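Local coordinates for Ras-related protein Rab-21 (Homo sapiens, PDB 1Z08), which belongs to the Rab branch of the Ras family, with a P-loop nucleotide-binding fold, and is modelled here with phosphoaminophosphonic acid-guanylate ester and a magnesium ion bound, at residues G15-T20 with E91-K96; L114-N119 with E135-S140; R25-K30 with L44-N49. The protein carries 1 engineered substitution. One frame throughout, in Å; residues are numbered along the deposited sequence.

How the contacts relate
Contacts 2 and 3 set helices against one mixed six-stranded sheet, while contact 1 joins the phosphate-binding loop to helix 91-108. Contact 1 and contact 2 are neighbours, their centres about 13 Å apart; they meet where V17 O accepts a probable hydrogen bond from N119 ND2, and both touch GNP. Contact 3 lies about 22 Å between centres from contact 1 and about 23 Å from contact 2, yet it shares helix 19-28 with contact 1 and reaches the same sheet as contact 2. Along the chain contact 3 is nested inside the loop closed by contact 1, and contact 2 follows both. Nucleotide site and outermost strand 42-49 are thus joined through one helix.

Contact 1: residues G15-T20 with E91-K96; sequences GCVGKT and EDSFQK. With MG (magnesium ion), chain E; GNP (phosphoaminophosphonic acid-guanylate ester), chain F.
V17 and S93 bring the phosphate-binding loop against helix 91-108: V17 CG1 lies 3.8 Å from S93 CB, both residues buried. V17 stands with CG1 anti to its carbonyl carbon (chi1 -53°), which sends this methyl to the helix while CG2 turns to the nucleotide. Small S93 lets the loop come close, and its OG turns back to its own chain, bonding D90 O and D87 N. C16, partly exposed, makes the looser margin, its SG 4.4 Å from S93 CB. The other side of the loop is gripped more firmly. The backbone N of K19 gives GNP O1B a hydrogen bond of 2.9 Å, and the lysine chain, bent at its last two torsions, curls so that NZ reaches O1B at 2.8 Å and O3G at 2.7 Å. G15 O accepts from N3B of GNP. T20 OG1 binds magnesium at 2.0 Å, beside O2B and O2G, two waters and T38. With phi 109° and psi 29°, G18 adopts a backbone that would press a CB against V17 O, and GNP lies close too. Apolar packing therefore backs the loop, while amides, the lysine and the metal would offset the phosphate charge, as in other P-loop proteins.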
loop_
_atom_site.group_PDB
_atom_site.type_symbol
_atom_site.label_atom_id
_atom_site.label_comp_id
_atom_site.label_asym_id
_atom_site.label_seq_id
_atom_site.Cartn_x
_atom_site.Cartn_y
_atom_site.Cartn_z
ATOM N N GLY A 15 8.751 6.278 7.500
ATOM C CA GLY A 15 9.043 5.355 8.601
ATOM C C GLY A 15 7.946 5.098 9.622
ATOM O O GLY A 15 7.977 4.079 10.318
ATOM N N CYS A 16 6.980 6.011 9.717
ATOM C CA CYS A 16 5.939 5.935 10.747
ATOM C C CYS A 16 4.636 5.270 10.291
ATOM O O CYS A 16 3.758 5.011 11.113
ATOM C CB CYS A 16 5.625 7.344 11.293
ATOM S SG CYS A 16 4.500 8.380 10.268
ATOM N N VAL A 17 4.521 4.977 8.997
ATOM C CA VAL A 17 3.200 4.796 8.372
ATOM C C VAL A 17 2.484 3.458 8.611
ATOM O O VAL A 17 1.252 3.418 8.665
ATOM C CB VAL A 17 3.219 5.158 6.859
ATOM C CG1 VAL A 17 3.797 6.551 6.657
ATOM C CG2 VAL A 17 4.006 4.132 6.052
ATOM N N GLY A 18 3.248 2.374 8.743
ATOM C CA GLY A 18 2.669 1.056 9.008
ATOM C C GLY A 18 2.738 0.063 7.858
ATOM O O GLY A 18 1.883 -0.815 7.750
ATOM N N LYS A 19 3.757 0.194 7.007
ATOM C CA LYS A 19 3.946 -0.712 5.864
ATOM C C LYS A 19 4.034 -2.171 6.317
ATOM O O LYS A 19 3.262 -3.021 5.860
ATOM C CB LYS A 19 5.209 -0.347 5.071
ATOM C CG LYS A 19 5.223 1.053 4.471
ATOM C CD LYS A 19 6.521 1.348 3.705
ATOM C CE LYS A 19 7.756 1.406 4.603
ATOM N NZ LYS A 19 7.661 2.433 5.691
ATOM N N THR A 20 4.971 -2.453 7.222
ATOM C CA THR A 20 5.167 -3.811 7.731
ATOM C C THR A 20 3.914 -4.297 8.451
ATOM O O THR A 20 3.505 -5.446 8.279
ATOM C CB THR A 20 6.395 -3.908 8.661
ATOM O OG1 THR A 20 7.553 -3.414 7.969
ATOM C CG2 THR A 20 6.652 -5.351 9.096
ATOM N N GLU A 91 0.627 14.666 8.553
ATOM C CA GLU A 91 0.504 15.380 7.277
ATOM C C GLU A 91 1.729 15.210 6.374
ATOM O O GLU A 91 1.587 15.036 5.162
ATOM C CB GLU A 91 0.191 16.867 7.507
ATOM C CG GLU A 91 0.280 17.753 6.258
ATOM C CD GLU A 91 -0.826 17.510 5.228
ATOM O OE1 GLU A 91 -1.668 16.604 5.414
ATOM O OE2 GLU A 91 -0.847 18.242 4.218
ATOM N N ASP A 92 2.919 15.253 6.968
ATOM C CA ASP A 92 4.174 15.071 6.228
ATOM C C ASP A 92 4.204 13.750 5.462
ATOM O O ASP A 92 4.680 13.692 4.320
ATOM C CB ASP A 92 5.377 15.149 7.174
ATOM C CG ASP A 92 5.639 16.555 7.683
ATOM O OD1 ASP A 92 4.991 17.511 7.200
ATOM O OD2 ASP A 92 6.507 16.702 8.571
ATOM N N SER A 93 3.684 12.696 6.092
ATOM C CA SER A 93 3.667 11.367 5.492
ATOM C C SER A 93 2.773 11.315 4.253
ATOM O O SER A 93 3.077 10.594 3.300
ATOM C CB SER A 93 3.254 10.299 6.513
ATOM O OG SER A 93 1.861 10.312 6.762
ATOM N N PHE A 94 1.680 12.079 4.265
ATOM C CA PHE A 94 0.817 12.165 3.086
ATOM C C PHE A 94 1.481 12.919 1.938
ATOM O O PHE A 94 1.474 12.452 0.800
ATOM C CB PHE A 94 -0.543 12.801 3.391
ATOM C CG PHE A 94 -1.309 13.178 2.148
ATOM C CD1 PHE A 94 -1.814 12.191 1.302
ATOM C CD2 PHE A 94 -1.489 14.514 1.803
ATOM C CE1 PHE A 94 -2.497 12.532 0.138
ATOM C CE2 PHE A 94 -2.178 14.865 0.641
ATOM C CZ PHE A 94 -2.681 13.876 -0.190
ATOM N N GLN A 95 2.041 14.087 2.237
ATOM C CA GLN A 95 2.662 14.912 1.207
ATOM C C GLN A 95 3.839 14.201 0.531
ATOM O O GLN A 95 4.116 14.440 -0.646
ATOM C CB GLN A 95 3.066 16.285 1.766
ATOM C CG GLN A 95 1.882 17.149 2.251
ATOM C CD GLN A 95 0.871 17.490 1.155
ATOM O OE1 GLN A 95 1.208 17.554 -0.029
ATOM N NE2 GLN A 95 -0.380 17.711 1.554
ATOM N N LYS A 96 4.493 13.303 1.268
ATOM C CA LYS A 96 5.607 12.497 0.751
ATOM C C LYS A 96 5.183 11.487 -0.325
ATOM O O LYS A 96 5.988 11.111 -1.181
ATOM C CB LYS A 96 6.324 11.789 1.896
HETATM MG MG MG E . 8.601 -1.742 8.331
HETATM P PG GNP F . 9.667 1.207 8.679
HETATM O O1G GNP F . 10.683 1.973 9.493
HETATM O O2G GNP F . 9.824 -0.291 8.720
HETATM O O3G GNP F . 9.757 1.828 7.313
HETATM N N3B GNP F . 8.202 1.528 9.259
HETATM P PB GNP F . 6.807 0.854 8.861
HETATM O O1B GNP F . 6.110 1.650 7.828
HETATM O O2B GNP F . 7.037 -0.574 8.540
HETATM O O3A GNP F . 5.882 0.937 10.088
HETATM P PA GNP F . 5.533 -0.156 11.116
HETATM O O1A GNP F . 4.603 -1.132 10.513
HETATM O O2A GNP F . 6.736 -0.706 11.790
HETATM O "O5'" GNP F . 4.696 0.608 12.208
HETATM C "C5'" GNP F . 5.199 1.813 12.785
HETATM C "C4'" GNP F . 4.376 2.182 14.006
HETATM O "O4'" GNP F . 3.010 2.474 13.610
HETATM C "C3'" GNP F . 4.284 1.102 15.078
HETATM O "O3'" GNP F . 4.302 1.737 16.343
HETATM C "C2'" GNP F . 2.947 0.434 14.761
HETATM O "O2'" GNP F . 2.349 -0.229 15.858
HETATM C "C1'" GNP F . 2.121 1.644 14.332
HETATM N N9 GNP F . 0.980 1.300 13.490
HETATM C C8 GNP F . 0.994 0.633 12.285
HETATM N N7 GNP F . -0.193 0.466 11.770
HETATM C C5 GNP F . -1.051 1.061 12.691
HETATM C C6 GNP F . -2.464 1.198 12.685
HETATM O O6 GNP F . -3.269 0.810 11.828
HETATM N N1 GNP F . -2.941 1.878 13.811
HETATM C C2 GNP F . -2.143 2.356 14.826
HETATM N N2 GNP F . -2.766 2.980 15.835
HETATM N N3 GNP F . -0.822 2.236 14.843
HETATM C C4 GNP F . -0.342 1.577 13.755
HETATM O O HOH W 1 8.681 -1.394 6.275
HETATM O O HOH W 2 8.525 -2.166 10.324
#

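Contact 2: residues L114-N119 with E135-S140; sequences LCIVGN and ESYAES. With GNP (phosphoaminophosphonic acid-guanylate ester), chain F.
Strand 113-119 and helix 131-140 come closest at I116 and A138, whose CA atoms are 6.4 Å apart. The helix packs on the sheet here through a single residue of the strand segment, I116. Its CG1 branch runs anti to the carbonyl carbon (chi1 -58°) and then continues extended at chi2, 176°, carrying CD1 out to the helix. There the methyl meets A138 CA at 3.6 Å and A138 CB at 3.8 Å. Alanine suits this spot: with only a methyl to bury, it lets the isoleucine tip come right down to the helix backbone. From the neighbouring position Y137 reaches in with its ring, CD2 being 3.6 Å from I116 CD1. The two side chains cross at about a right angle, and the methyl approaches the ring obliquely. Y137 also packs on K98 and V101, so its side chain lies between helix 131-140 and helix 91-108. One turn on, S140 OG donates to Y137 O at 2.7 Å, keeping a serine hydroxyl tied to its own helix. At the far end of the strand N119 enters the nucleotide pocket, with ND2 3.2 Å from N7 of GNP; its OD1 accepts from T148 OG1, which would steady the amide. The contact joins the first two elements of the beta-alpha-beta unit 113-119, 131-140, 144-148. Its chemistry is wholly apolar where strand and helix meet, whereas the polar side chain of N119 lies at the strand's end, beside GNP.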
loop_
_atom_site.group_PDB
_atom_site.type_symbol
_atom_site.label_atom_id
_atom_site.label_comp_id
_atom_site.label_asym_id
_atom_site.label_seq_id
_atom_site.Cartn_x
_atom_site.Cartn_y
_atom_site.Cartn_z
ATOM N N LEU A 114 -1.793 1.883 -8.977
ATOM C CA LEU A 114 -1.392 2.630 -7.788
ATOM C C LEU A 114 -2.489 2.646 -6.731
ATOM O O LEU A 114 -3.668 2.808 -7.050
ATOM C CB LEU A 114 -1.000 4.068 -8.153
ATOM C CG LEU A 114 0.214 4.325 -9.055
ATOM C CD1 LEU A 114 0.486 5.823 -9.123
ATOM C CD2 LEU A 114 1.451 3.586 -8.571
ATOM N N CYS A 115 -2.081 2.458 -5.477
ATOM C CA CYS A 115 -2.963 2.597 -4.322
ATOM C C CYS A 115 -2.394 3.663 -3.397
ATOM O O CYS A 115 -1.213 3.625 -3.050
ATOM C CB CYS A 115 -3.079 1.279 -3.550
ATOM S SG CYS A 115 -3.646 -0.124 -4.516
ATOM N N ILE A 116 -3.234 4.620 -3.012
ATOM C CA ILE A 116 -2.871 5.591 -1.984
ATOM C C ILE A 116 -3.664 5.226 -0.732
ATOM O O ILE A 116 -4.895 5.220 -0.740
ATOM C CB ILE A 116 -3.106 7.054 -2.443
ATOM C CG1 ILE A 116 -2.291 7.326 -3.717
ATOM C CG2 ILE A 116 -2.722 8.035 -1.335
ATOM C CD1 ILE A 116 -2.506 8.681 -4.334
ATOM N N VAL A 117 -2.939 4.883 0.329
ATOM C CA VAL A 117 -3.546 4.247 1.495
ATOM C C VAL A 117 -3.354 5.066 2.770
ATOM O O VAL A 117 -2.229 5.261 3.238
ATOM C CB VAL A 117 -3.022 2.799 1.685
ATOM C CG1 VAL A 117 -3.693 2.126 2.882
ATOM C CG2 VAL A 117 -3.259 1.970 0.421
ATOM N N GLY A 118 -4.473 5.547 3.308
ATOM C CA GLY A 118 -4.495 6.252 4.583
ATOM C C GLY A 118 -4.655 5.255 5.708
ATOM O O GLY A 118 -5.761 4.780 5.976
ATOM N N ASN A 119 -3.539 4.938 6.353
ATOM C CA ASN A 119 -3.506 3.962 7.433
ATOM C C ASN A 119 -3.674 4.602 8.808
ATOM O O ASN A 119 -3.481 5.812 8.972
ATOM C CB ASN A 119 -2.213 3.136 7.367
ATOM C CG ASN A 119 -2.210 1.964 8.337
ATOM O OD1 ASN A 119 -3.192 1.225 8.449
ATOM N ND2 ASN A 119 -1.100 1.793 9.051
ATOM N N GLU A 135 -8.188 11.879 -1.358
ATOM C CA GLU A 135 -9.023 11.222 -2.362
ATOM C C GLU A 135 -8.955 11.954 -3.696
ATOM O O GLU A 135 -8.795 11.322 -4.747
ATOM C CB GLU A 135 -10.474 11.116 -1.887
ATOM C CG GLU A 135 -10.683 10.099 -0.775
ATOM C CD GLU A 135 -12.139 9.899 -0.425
ATOM O OE1 GLU A 135 -12.998 10.658 -0.928
ATOM O OE2 GLU A 135 -12.425 8.978 0.367
ATOM N N SER A 136 -9.064 13.283 -3.639
ATOM C CA SER A 136 -8.938 14.135 -4.823
ATOM C C SER A 136 -7.593 13.918 -5.512
ATOM O O SER A 136 -7.541 13.730 -6.733
ATOM C CB SER A 136 -9.106 15.613 -4.455
ATOM O OG SER A 136 -8.824 16.444 -5.571
ATOM N N TYR A 137 -6.513 13.926 -4.731
ATOM C CA TYR A 137 -5.188 13.697 -5.287
ATOM C C TYR A 137 -5.105 12.327 -5.956
ATOM O O TYR A 137 -4.634 12.215 -7.090
ATOM C CB TYR A 137 -4.080 13.858 -4.235
ATOM C CG TYR A 137 -2.727 13.487 -4.791
ATOM C CD1 TYR A 137 -2.074 14.323 -5.696
ATOM C CD2 TYR A 137 -2.119 12.278 -4.449
ATOM C CE1 TYR A 137 -0.836 13.974 -6.231
ATOM C CE2 TYR A 137 -0.884 11.920 -4.981
ATOM C CZ TYR A 137 -0.251 12.773 -5.869
ATOM O OH TYR A 137 0.973 12.429 -6.396
ATOM N N ALA A 138 -5.571 11.298 -5.249
ATOM C CA ALA A 138 -5.597 9.937 -5.781
ATOM C C ALA A 138 -6.281 9.876 -7.149
ATOM O O ALA A 138 -5.713 9.342 -8.105
ATOM C CB ALA A 138 -6.264 8.981 -4.795
ATOM N N GLU A 139 -7.486 10.442 -7.243
ATOM C CA GLU A 139 -8.220 10.478 -8.516
ATOM C C GLU A 139 -7.436 11.209 -9.609
ATOM O O GLU A 139 -7.402 10.756 -10.756
ATOM C CB GLU A 139 -9.611 11.102 -8.343
ATOM C CG GLU A 139 -10.516 10.933 -9.568
ATOM C CD GLU A 139 -11.936 11.436 -9.356
ATOM O OE1 GLU A 139 -12.403 11.488 -8.196
ATOM O OE2 GLU A 139 -12.592 11.768 -10.365
ATOM N N SER A 140 -6.796 12.323 -9.249
ATOM C CA SER A 140 -6.038 13.131 -10.216
ATOM C C SER A 140 -4.855 12.393 -10.857
ATOM O O SER A 140 -4.452 12.732 -11.971
ATOM C CB SER A 140 -5.549 14.437 -9.582
ATOM O OG SER A 140 -4.351 14.252 -8.838
HETATM P PG GNP F . 9.667 1.207 8.679
HETATM O O1G GNP F . 10.683 1.973 9.493
HETATM O O2G GNP F . 9.824 -0.291 8.720
HETATM O O3G GNP F . 9.757 1.828 7.313
HETATM N N3B GNP F . 8.202 1.528 9.259
HETATM P PB GNP F . 6.807 0.854 8.861
HETATM O O1B GNP F . 6.110 1.650 7.828
HETATM O O2B GNP F . 7.037 -0.574 8.540
HETATM O O3A GNP F . 5.882 0.937 10.088
HETATM P PA GNP F . 5.533 -0.156 11.116
HETATM O O1A GNP F . 4.603 -1.132 10.513
HETATM O O2A GNP F . 6.736 -0.706 11.790
HETATM O "O5'" GNP F . 4.696 0.608 12.208
HETATM C "C5'" GNP F . 5.199 1.813 12.785
HETATM C "C4'" GNP F . 4.376 2.182 14.006
HETATM O "O4'" GNP F . 3.010 2.474 13.610
HETATM C "C3'" GNP F . 4.284 1.102 15.078
HETATM O "O3'" GNP F . 4.302 1.737 16.343
HETATM C "C2'" GNP F . 2.947 0.434 14.761
HETATM O "O2'" GNP F . 2.349 -0.229 15.858
HETATM C "C1'" GNP F . 2.121 1.644 14.332
HETATM N N9 GNP F . 0.980 1.300 13.490
HETATM C C8 GNP F . 0.994 0.633 12.285
HETATM N N7 GNP F . -0.193 0.466 11.770
HETATM C C5 GNP F . -1.051 1.061 12.691
HETATM C C6 GNP F . -2.464 1.198 12.685
HETATM O O6 GNP F . -3.269 0.810 11.828
HETATM N N1 GNP F . -2.941 1.878 13.811
HETATM C C2 GNP F . -2.143 2.356 14.826
HETATM N N2 GNP F . -2.766 2.980 15.835
HETATM N N3 GNP F . -0.822 2.236 14.843
HETATM C C4 GNP F . -0.342 1.577 13.755
#

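Contact 3: residues R25-K30 with L44-N49; sequences RYCENK and LTKKLN
A lysine laid over a tyrosine ring makes this a mixed cation-pi and hydrogen-bonded contact, between the end of helix 19-28 and the outermost strand 42-49. K46 crosses one face of the Y26 ring, with CG 3.5 Å from Y26 CE2 and CE 3.8 Å from the ring centroid in a CH-pi contact. The lysine chain leaves the strand with CG anti to the backbone N (chi1 177°) and bends at chi2 (87°), which brings its methylenes across that face. NZ then stands 4.4 Å from the Y26 centroid, only 5° off the ring normal, and donates to Y26 O at 2.9 Å. Ring and carbonyl of one residue thus share the ammonium group, and lysine suits the place because its long aliphatic chain packs while its end remains polar. L48 meets the other end of the tyrosine, its CD2 3.4 Å from Y26 OH, while C27 SG packs more loosely at 4.4 Å from K46 CD. Near the helix end, R25 NH1 bonds N29 OD1. Y26 also stacks on F160 and touches I156 and E157, which sets helix 19-28 beside helix 156-168. L48 leans on C164 of that helix and on V55 and L57 of strand 54-61.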
loop_
_atom_site.group_PDB
_atom_site.type_symbol
_atom_site.label_atom_id
_atom_site.label_comp_id
_atom_site.label_asym_id
_atom_site.label_seq_id
_atom_site.Cartn_x
_atom_site.Cartn_y
_atom_site.Cartn_z
ATOM N N ARG A 25 -0.255 -8.103 9.274
ATOM C CA ARG A 25 -1.669 -8.353 9.542
ATOM C C ARG A 25 -2.304 -9.194 8.432
ATOM O O ARG A 25 -3.037 -10.138 8.712
ATOM C CB ARG A 25 -2.444 -7.041 9.735
ATOM C CG ARG A 25 -3.954 -7.210 9.923
ATOM C CD ARG A 25 -4.295 -7.948 11.216
ATOM N NE ARG A 25 -4.306 -7.058 12.374
ATOM C CZ ARG A 25 -4.422 -7.467 13.635
ATOM N NH1 ARG A 25 -4.532 -8.763 13.916
ATOM N NH2 ARG A 25 -4.427 -6.580 14.620
ATOM N N TYR A 26 -2.007 -8.853 7.180
ATOM C CA TYR A 26 -2.574 -9.563 6.027
ATOM C C TYR A 26 -2.068 -11.008 5.909
ATOM O O TYR A 26 -2.840 -11.915 5.583
ATOM C CB TYR A 26 -2.288 -8.788 4.737
ATOM C CG TYR A 26 -3.020 -9.294 3.506
ATOM C CD1 TYR A 26 -4.409 -9.440 3.498
ATOM C CD2 TYR A 26 -2.321 -9.601 2.338
ATOM C CE1 TYR A 26 -5.079 -9.899 2.363
ATOM C CE2 TYR A 26 -2.982 -10.054 1.200
ATOM C CZ TYR A 26 -4.358 -10.203 1.218
ATOM O OH TYR A 26 -5.009 -10.650 0.087
ATOM N N CYS A 27 -0.783 -11.216 6.187
ATOM C CA CYS A 27 -0.142 -12.516 5.977
ATOM C C CYS A 27 -0.190 -13.452 7.186
ATOM O O CYS A 27 -0.307 -14.670 7.021
ATOM C CB CYS A 27 1.311 -12.333 5.530
ATOM S SG CYS A 27 1.509 -11.598 3.898
ATOM N N GLU A 28 -0.091 -12.892 8.390
ATOM C CA GLU A 28 0.001 -13.702 9.611
ATOM C C GLU A 28 -1.077 -13.389 10.651
ATOM O O GLU A 28 -1.133 -14.034 11.705
ATOM C CB GLU A 28 1.390 -13.556 10.248
ATOM C CG GLU A 28 2.561 -14.004 9.369
ATOM C CD GLU A 28 2.570 -15.499 9.075
ATOM O OE1 GLU A 28 2.047 -16.290 9.892
ATOM O OE2 GLU A 28 3.120 -15.885 8.021
ATOM N N ASN A 29 -1.929 -12.409 10.350
ATOM C CA ASN A 29 -2.941 -11.907 11.288
ATOM C C ASN A 29 -2.361 -11.565 12.670
ATOM O O ASN A 29 -2.900 -11.954 13.708
ATOM C CB ASN A 29 -4.136 -12.870 11.389
ATOM C CG ASN A 29 -5.309 -12.273 12.149
ATOM O OD1 ASN A 29 -5.569 -11.069 12.078
ATOM N ND2 ASN A 29 -6.025 -13.118 12.887
ATOM N N LYS A 30 -1.243 -10.842 12.661
ATOM C CA LYS A 30 -0.607 -10.380 13.891
ATOM C C LYS A 30 -0.341 -8.879 13.792
ATOM O O LYS A 30 -0.253 -8.333 12.688
ATOM C CB LYS A 30 0.692 -11.150 14.163
ATOM C CG LYS A 30 0.514 -12.656 14.391
ATOM C CD LYS A 30 1.817 -13.300 14.855
ATOM C CE LYS A 30 1.638 -14.775 15.202
ATOM N NZ LYS A 30 1.633 -15.645 13.993
ATOM N N LEU A 44 7.289 -11.432 0.670
ATOM C CA LEU A 44 6.574 -12.624 1.102
ATOM C C LEU A 44 5.547 -12.998 0.040
ATOM O O LEU A 44 5.135 -12.150 -0.756
ATOM C CB LEU A 44 5.873 -12.375 2.440
ATOM C CG LEU A 44 6.751 -12.156 3.675
ATOM C CD1 LEU A 44 5.978 -11.391 4.745
ATOM C CD2 LEU A 44 7.270 -13.484 4.227
ATOM N N THR A 45 5.138 -14.263 0.035
ATOM C CA THR A 45 4.150 -14.757 -0.924
ATOM C C THR A 45 2.782 -14.930 -0.272
ATOM O O THR A 45 2.663 -15.568 0.776
ATOM C CB THR A 45 4.604 -16.090 -1.561
ATOM O OG1 THR A 45 5.886 -15.905 -2.177
ATOM C CG2 THR A 45 3.609 -16.571 -2.617
ATOM N N LYS A 46 1.763 -14.352 -0.906
ATOM C CA LYS A 46 0.372 -14.504 -0.489
ATOM C C LYS A 46 -0.460 -15.032 -1.658
ATOM O O LYS A 46 -0.373 -14.518 -2.772
ATOM C CB LYS A 46 -0.181 -13.160 0.007
ATOM C CG LYS A 46 -1.651 -13.170 0.415
ATOM C CD LYS A 46 -1.851 -13.583 1.863
ATOM C CE LYS A 46 -3.331 -13.570 2.224
ATOM N NZ LYS A 46 -3.558 -13.993 3.630
ATOM N N LYS A 47 -1.263 -16.061 -1.399
ATOM C CA LYS A 47 -2.103 -16.661 -2.435
ATOM C C LYS A 47 -3.567 -16.252 -2.284
ATOM O O LYS A 47 -4.109 -16.251 -1.177
ATOM C CB LYS A 47 -1.961 -18.178 -2.423
ATOM N N LEU A 48 -4.193 -15.894 -3.404
ATOM C CA LEU A 48 -5.602 -15.510 -3.434
ATOM C C LEU A 48 -6.363 -16.298 -4.497
ATOM O O LEU A 48 -5.834 -16.575 -5.575
ATOM C CB LEU A 48 -5.764 -14.014 -3.726
ATOM C CG LEU A 48 -5.442 -12.951 -2.676
ATOM C CD1 LEU A 48 -3.991 -12.515 -2.765
ATOM C CD2 LEU A 48 -6.358 -11.754 -2.875
ATOM N N ASN A 49 -7.601 -16.657 -4.180
ATOM C CA ASN A 49 -8.518 -17.213 -5.163
ATOM C C ASN A 49 -9.709 -16.270 -5.282
ATOM O O ASN A 49 -10.470 -16.105 -4.328
ATOM C CB ASN A 49 -8.960 -18.623 -4.760
ATOM C CG ASN A 49 -9.544 -19.411 -5.923
ATOM O OD1 ASN A 49 -8.979 -20.421 -6.350
ATOM N ND2 ASN A 49 -10.675 -18.953 -6.441
#